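Local coordinates for bacterial transferase hexapeptide (Three repeats) family protein (Acinetobacter baumannii, PDB 4M9C) that probably transfers an acetyl group from acetyl-CoA to a UDP-linked amino sugar during the biosynthesis of UDP-N,N'-diacetylbacillosamine, at residues A[6-11]-A[34-39]; A[15-20]-A[109-114]; A[63-68]-A[89-94]; A[74-79]-A[143-148]; A[164-169]-A[181-186]. All coordinates share one frame; numbering follows the deposited sequence.

Interaction 1 (A[6-11]-A[34-39]); sequences GVYGAS and AFIDDG
Three backbone hydrogen bonds join Val7 and Gly9 to the strand that carries Ala34 and Ile36. Val7 is gripped at both ends: its N donates to Ala34 O at 2.8 Å, and its O receives Ile36 N at 2.8 Å in a nearly straight bond. Two residues on, just past the end of strand 3-8, Gly9 N donates to Ile36 O at 3.0 Å. The two strands run parallel, their axes 33° apart. Weaker CA-H...O contacts, Gly6 CA to Ala34 O and Phe35 CA to Val7 O, fill in between these bonds.

Side chains then pack on the two faces of the sheet. On the face of Tyr8 and Ile36, the CG2 methyl of Ile36 sits over the centre of the Tyr8 ring, 3.5 Å from the centroid, a CH-pi contact. That methyl is anti to the backbone N because CG1 takes the position beside it (chi1 -63°), and CG1 carries CD1 back toward Gly6. On the other face Val7 and Phe35 lie side by side, and Met18 of helix 14-24 covers both. Beyond the strands, Ala10 CB meets Asp37 CB at 3.8 Å, while Asp37 OD2 accepts a hydrogen bond from Leu40 N. Strand 3-8, helix 14-24 and strand 33-36 thus form the opening beta-alpha-beta unit of the Rossmann-like N-terminal domain of this acetyltransferase.

Interaction 2 (A[15-20]-A[109-114]); sequences KEVMPL and GSLLCP
Glu16, Val17 and Leu20, along one side of helix 14-24, meet Leu111, Cys113 and Pro114 where the N-terminal Rossmann-like domain abuts the first turns of the left-handed beta-helix. Just before them, Lys15 NZ forms a salt bridge with Asp139 of the second subunit. In Glu16, CG is anti to the backbone N (chi1 165°) and the rest of the chain is extended, which carries the carboxylate to the thiol of Cys113; Glu16 OE2 and Cys113 SG are 3.5 Å apart. The same side chain also packs on Leu101 of the second subunit, so the start of the helix also lies at the interface with that subunit.

Val17 uses a single branch. Its CG2 touches Leu111 CD2 at 3.7 Å, with CD1 of the same leucine a little farther off, and the two side chains slant across one another. The helix is then kinked at Pro19, whose ring nitrogen cannot bond to the preceding turn. A turn of helix beyond Glu16, Leu20 points toward the beta-helix, and both of its methyls abut the CG-CD side of the Pro114 ring. Leu20 CD1 rests 4.0 Å from Pro114 CD, with Cys113 SG slightly farther from the same methyl.

Interaction 3 (A[63-68]-A[89-94]); sequences HKAVTI and QHLAVQ
Leu91, Gln89 and Ala65 bury the most surface between strand 63-68 and the segment that follows helix 73-85. Gln89 is tied mainly through its backbone. Its N donates to Lys64 O at 3.1 Å, and its O accepts from Val66 N at 2.9 Å, so that it brackets Ala65, its partner in the parallel pairing. The side chain adds the contact of its CB with Ala65 CB, both on the same face of the sheet, while the rest of the chain is extended beyond CG.

Leu91 follows where regular strand geometry has ended, yet its N still donates to Val66 O at 3.1 Å, arriving from above the carbonyl plane. With CG anti to the carbonyl carbon (chi1 -62°), the isobutyl group folds over Ala65, and CD2 comes to 3.6 Å from Ala65 CB. Ile5 of strand 3-8 and Phe25 also touch this leucine.

Val66 O has a second donor, a water 2.7 Å away that also bonds to His90 ND1 in the plane of the imidazole ring. The other ring nitrogen, NE2, is hydrogen-bonded to Glu84, so both nitrogens have partners, which limits rotation of the ring. A second water accepts from Thr67 OG1 and donates to Leu91 O, bridging the two segments as they diverge. Farther on, Val93 CG2 packs against Thr67 OG1 and CB, the two side chains nearly at right angles. Strand 63-68, helix 73-85 and strand 89-90 make a beta-alpha-beta unit, and strand 89-90 closes one edge of the Rossmann-like sheet before the chain enters the beta-helix.

Interaction 4 (A[74-79]-A[143-148]); sequences VVREKL and GDYVTF
Helix 73-85 faces the loop before strand 147-148, and the backbones come closest at Glu77 and Tyr145, their CA atoms 6.8 Å apart. Tyr145 adopts a left-handed backbone conformation at this turn, and its ring extends to the helix.

Glu77 lies across one face of that ring. Its CB stands 3.7 Å from the centroid and 10° off the ring normal, a CH-pi contact, and CG continues over the CE2 side. Glu77 CA lies over the same face, above Tyr145 CE1 and 3.4 Å from it. The carboxylate is inclined to the ring by 35°, and its OE2 makes a weak hydrogen bond with His163. The contact thus sets a helix of the Rossmann-like domain against a turn of the left-handed beta-helix, whose successive coils supply Phe127, Tyr145 and His163 as touching rings.

Arg76 passes beside the tyrosine, CG being 4.0 Å from Tyr145 CD1, and then bends at its third torsion (chi3 79°) to turn the guanidinium toward Thr147. NH1 donates to Thr147 OG1 at 2.9 Å, with the hydroxyl oxygen close to the guanidinium plane. Phe127 O accepts from NE and Ile70 O from NH2, so backbone carbonyls from both domains hold this buried cation; Thr147 OG1 is also hydrogen-bonded to Ala71 O.

Interaction 5 (A[164-169]-A[181-186]); sequences AYIGTG and LIIGKG
Ala164, Ile166 and Ile183 make the apolar part of this contact, which rests on packing of small and branched side chains. Ile183 points toward the other segment and presents one methyl to both partners: its CG2 lies 3.9 Å from Ala164 CB and 4.1 Å from Ile166 CD1. CG1 stands anti to the carbonyl carbon (chi1 -59°), which puts CG2 anti to the backbone N and directs it at the pair. Ile166 reaches it with the far end of its longer branch. That branch is folded at the second torsion (chi2 -58°), and the two isoleucines slant past one another instead of meeting end on.

The two segments belong to different parallel sheets of the left-handed beta-helix, strand 165-166 to one and strand 181-183 to another, and these buried aliphatic groups meet in the interior of the coil. Phe148 and Ile172 also pack on Ile166, from the adjoining strands 147-148 and 171-172 of the beta-helix.

Approaches to the backbone complete the contact. The Ala164 methyl, CB, comes 4.0 Å from Gly184 O, and the chains run nearest at Ala164 and Gly186, whose CA atoms are 4.3 Å apart and whose N atoms are 3.8 Å apart. Gly186 has a left-handed backbone conformation (phi 69°) as the chain rounds the corner from strand 181-183 toward strand 188-189. That next strand pairs with 165-166, Tyr165 forming backbone hydrogen bonds with Ala187 and Val189.

Interactions 1 and 3 share the Rossmann-like sheet, in which strands 3-8 and 63-68 are neighbours; their centres are about 13 Å apart. Interactions 2 and 4 join this domain to the left-handed beta-helix, each through a helix from one of those beta-alpha-beta units, with centres about 15 Å apart and nearest atoms about 6 Å. Interaction 5 is wholly within the beta-helix, its centre about 12 Å from that of interaction 4, to which pairing of strands 147-148 and 165-166 joins it, but about 26 Å from that of interaction 1. Along the chain, interaction 2 crosses interaction 1 and spans interaction 3. The N-terminal domain thus meets the beta-helix at two separate places, one through each helix.

Interaction 1 (A[6-11]-A[34-39])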
# COMPACT_ATOMS: atom_id res chain seq x y z
N GLY A 6 4.46 -3.33 -28.64
CA GLY A 6 5.78 -3.56 -28.10
C GLY A 6 5.89 -3.04 -26.68
O GLY A 6 5.33 -1.98 -26.35
N VAL A 7 6.60 -3.79 -25.84
CA VAL A 7 6.98 -3.30 -24.51
C VAL A 7 8.47 -2.96 -24.58
O VAL A 7 9.31 -3.84 -24.76
CB VAL A 7 6.73 -4.38 -23.42
CG1 VAL A 7 7.30 -3.93 -22.06
CG2 VAL A 7 5.24 -4.71 -23.31
N TYR A 8 8.79 -1.68 -24.46
CA TYR A 8 10.17 -1.23 -24.66
C TYR A 8 10.94 -1.37 -23.36
O TYR A 8 10.69 -0.65 -22.40
CB TYR A 8 10.22 0.21 -25.16
CG TYR A 8 11.34 0.48 -26.16
CD1 TYR A 8 12.61 -0.05 -25.98
CD2 TYR A 8 11.11 1.28 -27.28
CE1 TYR A 8 13.63 0.20 -26.89
CE2 TYR A 8 12.11 1.53 -28.19
CZ TYR A 8 13.37 0.99 -28.00
OH TYR A 8 14.36 1.25 -28.92
N GLY A 9 11.86 -2.33 -23.33
CA GLY A 9 12.56 -2.68 -22.11
C GLY A 9 12.26 -4.11 -21.70
O GLY A 9 11.17 -4.40 -21.20
N ALA A 10 13.21 -5.01 -21.93
CA ALA A 10 13.07 -6.40 -21.52
C ALA A 10 13.49 -6.53 -20.07
O ALA A 10 12.85 -7.24 -19.29
CB ALA A 10 13.90 -7.30 -22.40
N SER A 11 14.55 -5.84 -19.70
CA SER A 11 15.05 -5.87 -18.32
C SER A 11 14.26 -4.91 -17.45
O SER A 11 13.31 -4.28 -17.92
CB SER A 11 16.54 -5.49 -18.27
OG SER A 11 17.31 -6.36 -19.08
N ALA A 34 5.32 -8.09 -28.19
CA ALA A 34 6.75 -8.36 -28.11
C ALA A 34 7.46 -7.41 -27.16
O ALA A 34 7.05 -6.26 -26.99
CB ALA A 34 7.39 -8.29 -29.50
N PHE A 35 8.53 -7.91 -26.56
CA PHE A 35 9.51 -7.04 -25.92
C PHE A 35 10.40 -6.40 -26.99
O PHE A 35 10.81 -7.06 -27.95
CB PHE A 35 10.37 -7.85 -24.96
CG PHE A 35 9.63 -8.34 -23.74
CD1 PHE A 35 9.33 -7.47 -22.70
CD2 PHE A 35 9.25 -9.67 -23.63
CE1 PHE A 35 8.66 -7.91 -21.59
CE2 PHE A 35 8.57 -10.12 -22.52
CZ PHE A 35 8.27 -9.25 -21.49
N ILE A 36 10.70 -5.12 -26.83
CA ILE A 36 11.64 -4.42 -27.70
C ILE A 36 12.93 -4.18 -26.93
O ILE A 36 12.93 -3.47 -25.91
CB ILE A 36 11.10 -3.06 -28.15
CG1 ILE A 36 9.83 -3.23 -28.99
CG2 ILE A 36 12.16 -2.27 -28.91
CD1 ILE A 36 9.23 -1.92 -29.46
N ASP A 37 14.03 -4.77 -27.40
CA ASP A 37 15.33 -4.63 -26.73
C ASP A 37 16.48 -5.01 -27.66
O ASP A 37 16.67 -6.18 -27.97
CB ASP A 37 15.36 -5.48 -25.45
CG ASP A 37 16.54 -5.14 -24.55
OD1 ASP A 37 16.33 -4.45 -23.52
OD2 ASP A 37 17.68 -5.56 -24.87
N ASP A 38 17.24 -4.01 -28.11
CA ASP A 38 18.33 -4.24 -29.06
C ASP A 38 19.33 -5.27 -28.52
O ASP A 38 19.67 -6.24 -29.20
CB ASP A 38 19.05 -2.93 -29.39
CG ASP A 38 18.24 -2.04 -30.31
OD1 ASP A 38 17.33 -2.58 -30.99
OD2 ASP A 38 18.50 -0.82 -30.36
N GLY A 39 19.76 -5.05 -27.28
CA GLY A 39 20.69 -5.95 -26.62
C GLY A 39 20.26 -7.41 -26.64
O GLY A 39 21.07 -8.30 -26.89

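Interaction 2 (A[15-20]-A[109-114])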
# COMPACT_ATOMS: atom_id res chain seq x y z
N LYS A 15 9.22 -7.12 -17.51
CA LYS A 15 8.46 -8.34 -17.26
C LYS A 15 7.25 -8.09 -16.37
O LYS A 15 6.31 -8.89 -16.36
CB LYS A 15 9.37 -9.43 -16.68
CG LYS A 15 10.52 -9.80 -17.63
CD LYS A 15 11.21 -11.08 -17.19
CE LYS A 15 11.96 -10.88 -15.88
NZ LYS A 15 13.00 -9.85 -16.05
N GLU A 16 7.27 -6.98 -15.63
CA GLU A 16 6.12 -6.53 -14.86
C GLU A 16 5.09 -5.89 -15.79
O GLU A 16 3.88 -6.11 -15.66
CB GLU A 16 6.56 -5.50 -13.79
CG GLU A 16 5.39 -4.71 -13.19
CD GLU A 16 5.83 -3.46 -12.43
OE1 GLU A 16 6.75 -2.73 -12.90
OE2 GLU A 16 5.26 -3.20 -11.35
N VAL A 17 5.57 -5.10 -16.73
CA VAL A 17 4.66 -4.32 -17.57
C VAL A 17 3.94 -5.18 -18.60
O VAL A 17 2.77 -4.93 -18.93
CB VAL A 17 5.39 -3.16 -18.24
CG1 VAL A 17 4.51 -2.50 -19.30
CG2 VAL A 17 5.86 -2.15 -17.17
N MET A 18 4.62 -6.20 -19.11
CA MET A 18 4.00 -7.03 -20.15
C MET A 18 2.61 -7.58 -19.75
O MET A 18 1.65 -7.43 -20.49
CB MET A 18 4.94 -8.14 -20.64
CG MET A 18 4.30 -9.10 -21.65
SD MET A 18 3.88 -8.27 -23.20
CE MET A 18 5.46 -8.26 -24.06
N PRO A 19 2.49 -8.23 -18.57
CA PRO A 19 1.17 -8.76 -18.24
C PRO A 19 0.13 -7.65 -17.98
O PRO A 19 -1.06 -7.86 -18.22
CB PRO A 19 1.42 -9.59 -16.97
CG PRO A 19 2.76 -9.14 -16.46
CD PRO A 19 3.53 -8.72 -17.66
N LEU A 20 0.59 -6.49 -17.53
CA LEU A 20 -0.32 -5.36 -17.36
C LEU A 20 -0.89 -4.94 -18.71
O LEU A 20 -2.10 -4.71 -18.84
CB LEU A 20 0.39 -4.18 -16.70
CG LEU A 20 0.95 -4.42 -15.29
CD1 LEU A 20 1.66 -3.17 -14.76
CD2 LEU A 20 -0.18 -4.86 -14.34
N GLY A 109 1.06 8.20 -22.53
CA GLY A 109 2.14 7.31 -22.14
C GLY A 109 2.28 7.08 -20.65
O GLY A 109 3.36 6.74 -20.17
N SER A 110 1.20 7.24 -19.89
CA SER A 110 1.27 6.95 -18.47
C SER A 110 1.35 5.45 -18.22
O SER A 110 0.90 4.64 -19.03
CB SER A 110 0.08 7.57 -17.70
OG SER A 110 -1.15 7.00 -18.14
N LEU A 111 1.95 5.08 -17.10
CA LEU A 111 2.06 3.69 -16.72
C LEU A 111 1.80 3.59 -15.22
O LEU A 111 2.60 4.05 -14.41
CB LEU A 111 3.47 3.17 -17.03
CG LEU A 111 3.81 1.79 -16.45
CD1 LEU A 111 2.94 0.71 -17.07
CD2 LEU A 111 5.28 1.49 -16.66
N LEU A 112 0.65 3.02 -14.84
CA LEU A 112 0.27 2.96 -13.43
C LEU A 112 0.21 1.51 -12.98
O LEU A 112 -0.67 0.76 -13.40
CB LEU A 112 -1.08 3.65 -13.20
CG LEU A 112 -1.19 5.05 -13.82
CD1 LEU A 112 -2.64 5.61 -13.79
CD2 LEU A 112 -0.23 6.01 -13.16
N CYS A 113 1.15 1.11 -12.12
CA CYS A 113 1.28 -0.27 -11.71
C CYS A 113 0.27 -0.64 -10.60
O CYS A 113 -0.49 0.21 -10.15
CB CYS A 113 2.73 -0.55 -11.28
SG CYS A 113 3.93 -0.27 -12.66
N PRO A 114 0.25 -1.91 -10.18
CA PRO A 114 -0.71 -2.35 -9.17
C PRO A 114 -0.65 -1.57 -7.85
O PRO A 114 0.43 -1.20 -7.39
CB PRO A 114 -0.32 -3.81 -8.94
CG PRO A 114 0.18 -4.25 -10.31
CD PRO A 114 0.96 -3.05 -10.80

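Interaction 3 (A[63-68]-A[89-94])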
# COMPACT_ATOMS: atom_id res chain seq x y z
N HIS A 63 -0.92 -1.08 -37.75
CA HIS A 63 -0.74 -0.22 -36.59
C HIS A 63 0.25 -0.80 -35.58
O HIS A 63 0.22 -1.99 -35.28
CB HIS A 63 -2.08 0.06 -35.92
CG HIS A 63 -3.07 0.72 -36.84
ND1 HIS A 63 -3.99 0.01 -37.57
CD2 HIS A 63 -3.25 2.02 -37.16
CE1 HIS A 63 -4.72 0.85 -38.29
NE2 HIS A 63 -4.29 2.07 -38.06
N LYS A 64 1.14 0.06 -35.09
CA LYS A 64 2.08 -0.34 -34.06
C LYS A 64 1.94 0.59 -32.85
O LYS A 64 1.80 1.81 -33.00
CB LYS A 64 3.52 -0.32 -34.59
CG LYS A 64 3.76 -1.19 -35.84
CD LYS A 64 5.23 -1.37 -36.12
CE LYS A 64 5.48 -2.12 -37.44
NZ LYS A 64 5.10 -1.27 -38.61
N ALA A 65 1.95 0.01 -31.65
CA ALA A 65 1.83 0.78 -30.42
C ALA A 65 2.82 0.25 -29.38
O ALA A 65 3.14 -0.94 -29.35
CB ALA A 65 0.40 0.71 -29.89
N VAL A 66 3.30 1.15 -28.52
CA VAL A 66 4.33 0.76 -27.57
C VAL A 66 4.06 1.35 -26.18
O VAL A 66 3.61 2.48 -26.05
CB VAL A 66 5.72 1.21 -28.06
CG1 VAL A 66 6.74 1.22 -26.92
CG2 VAL A 66 6.19 0.31 -29.21
N THR A 67 4.32 0.55 -25.15
CA THR A 67 4.46 1.08 -23.80
C THR A 67 5.93 0.94 -23.41
O THR A 67 6.53 -0.12 -23.58
CB THR A 67 3.54 0.36 -22.77
OG1 THR A 67 3.85 0.81 -21.45
CG2 THR A 67 3.75 -1.15 -22.83
N ILE A 68 6.51 2.03 -22.92
CA ILE A 68 7.91 2.03 -22.54
C ILE A 68 8.01 1.65 -21.06
O ILE A 68 7.61 2.42 -20.20
CB ILE A 68 8.52 3.42 -22.77
CG1 ILE A 68 8.46 3.78 -24.27
CG2 ILE A 68 9.95 3.49 -22.21
CD1 ILE A 68 8.67 5.27 -24.56
N GLN A 89 2.47 4.67 -31.98
CA GLN A 89 1.47 5.16 -31.04
C GLN A 89 1.87 4.84 -29.60
O GLN A 89 2.44 3.78 -29.32
CB GLN A 89 0.13 4.52 -31.39
CG GLN A 89 -0.98 4.71 -30.36
CD GLN A 89 -2.27 4.00 -30.77
OE1 GLN A 89 -3.18 3.80 -29.96
NE2 GLN A 89 -2.35 3.61 -32.05
N HIS A 90 1.60 5.76 -28.68
CA HIS A 90 1.94 5.55 -27.28
C HIS A 90 0.74 5.03 -26.51
O HIS A 90 -0.34 5.60 -26.58
CB HIS A 90 2.37 6.86 -26.65
CG HIS A 90 3.56 7.49 -27.31
ND1 HIS A 90 4.82 6.92 -27.26
CD2 HIS A 90 3.69 8.63 -28.02
CE1 HIS A 90 5.66 7.69 -27.92
NE2 HIS A 90 5.00 8.74 -28.39
N LEU A 91 0.94 3.95 -25.77
CA LEU A 91 -0.12 3.35 -24.98
C LEU A 91 -0.14 3.87 -23.54
O LEU A 91 0.91 4.19 -22.97
CB LEU A 91 0.06 1.83 -24.93
CG LEU A 91 -0.02 1.14 -26.28
CD1 LEU A 91 0.41 -0.30 -26.15
CD2 LEU A 91 -1.45 1.23 -26.79
N ALA A 92 -1.34 3.96 -22.98
CA ALA A 92 -1.49 4.20 -21.55
C ALA A 92 -1.84 2.86 -20.90
O ALA A 92 -2.69 2.12 -21.41
CB ALA A 92 -2.58 5.23 -21.28
N VAL A 93 -1.19 2.54 -19.79
CA VAL A 93 -1.39 1.26 -19.15
C VAL A 93 -1.68 1.49 -17.67
O VAL A 93 -0.93 2.20 -17.00
CB VAL A 93 -0.11 0.39 -19.29
CG1 VAL A 93 -0.23 -0.91 -18.52
CG2 VAL A 93 0.16 0.12 -20.75
N GLN A 94 -2.79 0.94 -17.18
CA GLN A 94 -3.10 0.96 -15.76
C GLN A 94 -3.15 -0.47 -15.26
O GLN A 94 -3.01 -1.42 -16.03
CB GLN A 94 -4.47 1.58 -15.47
CG GLN A 94 -4.72 2.93 -16.08
CD GLN A 94 -5.26 2.83 -17.49
OE1 GLN A 94 -4.79 3.53 -18.39
NE2 GLN A 94 -6.27 1.97 -17.69
O HOH W 1 5.00 4.75 -25.48
O HOH W 2 2.66 3.18 -21.10

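Interaction 4 (A[74-79]-A[143-148])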
# COMPACT_ATOMS: atom_id res chain seq x y z
N VAL A 74 15.63 9.70 -18.61
CA VAL A 74 16.45 10.27 -19.67
C VAL A 74 16.38 9.35 -20.88
O VAL A 74 16.21 9.81 -22.01
CB VAL A 74 17.92 10.43 -19.21
CG1 VAL A 74 18.85 10.56 -20.41
CG2 VAL A 74 18.06 11.63 -18.29
N VAL A 75 16.50 8.06 -20.64
CA VAL A 75 16.39 7.08 -21.71
C VAL A 75 14.97 7.11 -22.29
O VAL A 75 14.77 7.05 -23.51
CB VAL A 75 16.72 5.66 -21.19
CG1 VAL A 75 16.30 4.59 -22.20
CG2 VAL A 75 18.19 5.55 -20.83
N ARG A 76 13.98 7.21 -21.40
CA ARG A 76 12.57 7.19 -21.80
C ARG A 76 12.28 8.33 -22.77
O ARG A 76 11.59 8.12 -23.77
CB ARG A 76 11.63 7.25 -20.57
CG ARG A 76 10.13 7.20 -20.93
CD ARG A 76 9.27 6.61 -19.79
NE ARG A 76 8.99 7.55 -18.69
CZ ARG A 76 9.63 7.57 -17.52
NH1 ARG A 76 9.28 8.43 -16.57
NH2 ARG A 76 10.62 6.72 -17.29
N GLU A 77 12.80 9.52 -22.49
CA GLU A 77 12.59 10.66 -23.39
C GLU A 77 13.22 10.47 -24.77
O GLU A 77 12.63 10.84 -25.79
CB GLU A 77 13.11 11.96 -22.78
CG GLU A 77 12.88 13.18 -23.67
CD GLU A 77 13.28 14.49 -23.00
OE1 GLU A 77 12.67 15.54 -23.30
OE2 GLU A 77 14.21 14.47 -22.16
N LYS A 78 14.44 9.94 -24.80
CA LYS A 78 15.10 9.68 -26.08
C LYS A 78 14.31 8.63 -26.86
O LYS A 78 14.15 8.75 -28.08
CB LYS A 78 16.56 9.24 -25.88
CG LYS A 78 17.44 10.29 -25.18
CD LYS A 78 17.29 11.66 -25.83
CE LYS A 78 18.37 12.65 -25.37
NZ LYS A 78 18.12 13.22 -24.01
N LEU A 79 13.80 7.61 -26.17
CA LEU A 79 13.01 6.57 -26.83
C LEU A 79 11.73 7.12 -27.44
O LEU A 79 11.35 6.75 -28.55
CB LEU A 79 12.69 5.43 -25.87
CG LEU A 79 13.92 4.61 -25.49
CD1 LEU A 79 13.55 3.48 -24.54
CD2 LEU A 79 14.61 4.07 -26.74
N GLY A 143 5.22 17.09 -13.79
CA GLY A 143 5.69 17.40 -15.14
C GLY A 143 5.89 16.17 -16.00
O GLY A 143 5.23 15.15 -15.79
N ASP A 144 6.79 16.28 -16.98
CA ASP A 144 7.01 15.21 -17.96
C ASP A 144 8.18 14.32 -17.55
O ASP A 144 9.10 14.79 -16.89
CB ASP A 144 7.31 15.79 -19.34
CG ASP A 144 6.20 16.67 -19.86
OD1 ASP A 144 5.04 16.44 -19.47
OD2 ASP A 144 6.49 17.58 -20.66
N TYR A 145 8.12 13.06 -17.95
CA TYR A 145 9.19 12.09 -17.70
C TYR A 145 9.54 11.97 -16.23
O TYR A 145 10.71 11.84 -15.87
CB TYR A 145 10.43 12.42 -18.56
CG TYR A 145 10.08 12.42 -20.04
CD1 TYR A 145 9.89 11.22 -20.72
CD2 TYR A 145 9.90 13.60 -20.73
CE1 TYR A 145 9.55 11.20 -22.05
CE2 TYR A 145 9.56 13.60 -22.08
CZ TYR A 145 9.39 12.39 -22.73
OH TYR A 145 9.06 12.36 -24.06
N VAL A 146 8.51 11.99 -15.39
CA VAL A 146 8.67 11.80 -13.96
C VAL A 146 8.47 10.33 -13.62
O VAL A 146 7.61 9.65 -14.20
CB VAL A 146 7.68 12.68 -13.18
CG1 VAL A 146 7.68 12.32 -11.70
CG2 VAL A 146 8.03 14.16 -13.38
N THR A 147 9.27 9.85 -12.68
CA THR A 147 9.24 8.45 -12.29
C THR A 147 9.06 8.31 -10.79
O THR A 147 9.83 8.88 -10.02
CB THR A 147 10.55 7.74 -12.69
OG1 THR A 147 10.67 7.76 -14.12
CG2 THR A 147 10.55 6.31 -12.22
N PHE A 148 8.03 7.57 -10.39
CA PHE A 148 7.81 7.23 -8.98
C PHE A 148 8.18 5.77 -8.83
O PHE A 148 7.55 4.90 -9.44
CB PHE A 148 6.32 7.36 -8.58
CG PHE A 148 5.88 8.77 -8.24
CD1 PHE A 148 4.76 8.99 -7.47
CD2 PHE A 148 6.59 9.88 -8.71
CE1 PHE A 148 4.34 10.27 -7.16
CE2 PHE A 148 6.17 11.16 -8.41
CZ PHE A 148 5.05 11.36 -7.64

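Interaction 5 (A[164-169]-A[181-186])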
# COMPACT_ATOMS: atom_id res chain seq x y z
N ALA A 164 12.17 14.47 -12.63
CA ALA A 164 12.45 14.10 -11.25
C ALA A 164 12.24 12.59 -11.03
O ALA A 164 11.43 11.96 -11.71
CB ALA A 164 11.58 14.90 -10.32
N TYR A 165 13.00 12.01 -10.11
CA TYR A 165 12.85 10.60 -9.74
C TYR A 165 12.56 10.53 -8.24
O TYR A 165 13.35 11.03 -7.44
CB TYR A 165 14.12 9.81 -10.07
CG TYR A 165 14.12 8.36 -9.59
CD1 TYR A 165 14.58 8.03 -8.32
CD2 TYR A 165 13.65 7.33 -10.40
CE1 TYR A 165 14.58 6.72 -7.88
CE2 TYR A 165 13.65 6.01 -9.97
CZ TYR A 165 14.12 5.71 -8.71
OH TYR A 165 14.12 4.40 -8.25
N ILE A 166 11.43 9.95 -7.86
CA ILE A 166 11.10 9.77 -6.45
C ILE A 166 11.38 8.33 -6.05
O ILE A 166 10.73 7.40 -6.53
CB ILE A 166 9.62 10.12 -6.16
CG1 ILE A 166 9.26 11.45 -6.82
CG2 ILE A 166 9.39 10.18 -4.65
CD1 ILE A 166 10.13 12.64 -6.37
N GLY A 167 12.33 8.16 -5.14
CA GLY A 167 12.85 6.85 -4.79
C GLY A 167 11.90 5.96 -4.02
O GLY A 167 10.88 6.41 -3.51
N THR A 168 12.26 4.68 -3.94
CA THR A 168 11.38 3.67 -3.36
C THR A 168 11.14 3.93 -1.86
O THR A 168 12.08 4.08 -1.08
CB THR A 168 11.89 2.21 -3.65
OG1 THR A 168 11.02 1.25 -3.05
CG2 THR A 168 13.30 2.01 -3.11
N GLY A 169 9.87 4.01 -1.47
CA GLY A 169 9.51 4.25 -0.09
C GLY A 169 9.69 5.69 0.37
O GLY A 169 9.48 5.99 1.53
N LEU A 181 5.10 22.57 -2.13
CA LEU A 181 6.43 22.01 -1.99
C LEU A 181 6.91 21.60 -3.38
O LEU A 181 6.19 20.94 -4.14
CB LEU A 181 6.43 20.82 -1.02
CG LEU A 181 7.83 20.32 -0.65
CD1 LEU A 181 7.83 19.55 0.66
CD2 LEU A 181 8.42 19.46 -1.77
N ILE A 182 8.12 22.02 -3.74
CA ILE A 182 8.62 21.79 -5.09
C ILE A 182 9.78 20.81 -5.11
O ILE A 182 10.73 20.94 -4.33
CB ILE A 182 9.07 23.10 -5.74
CG1 ILE A 182 7.90 24.09 -5.81
CG2 ILE A 182 9.64 22.85 -7.13
CD1 ILE A 182 8.31 25.48 -6.21
N ILE A 183 9.68 19.81 -5.97
CA ILE A 183 10.77 18.92 -6.30
C ILE A 183 11.32 19.39 -7.64
O ILE A 183 10.63 19.32 -8.65
CB ILE A 183 10.28 17.46 -6.45
CG1 ILE A 183 9.62 16.98 -5.16
CG2 ILE A 183 11.44 16.54 -6.81
CD1 ILE A 183 10.50 17.13 -3.93
N GLY A 184 12.55 19.90 -7.64
CA GLY A 184 13.09 20.53 -8.83
C GLY A 184 13.37 19.63 -10.02
O GLY A 184 13.51 18.41 -9.90
N LYS A 185 13.44 20.25 -11.20
CA LYS A 185 13.69 19.52 -12.43
C LYS A 185 14.91 18.60 -12.29
O LYS A 185 15.98 19.03 -11.87
CB LYS A 185 13.84 20.51 -13.59
CG LYS A 185 14.31 19.89 -14.88
CD LYS A 185 14.22 20.89 -16.04
CE LYS A 185 14.93 20.34 -17.29
NZ LYS A 185 14.48 18.96 -17.63
N GLY A 186 14.72 17.32 -12.60
CA GLY A 186 15.80 16.35 -12.59
C GLY A 186 16.35 16.00 -11.22
O GLY A 186 17.38 15.32 -11.12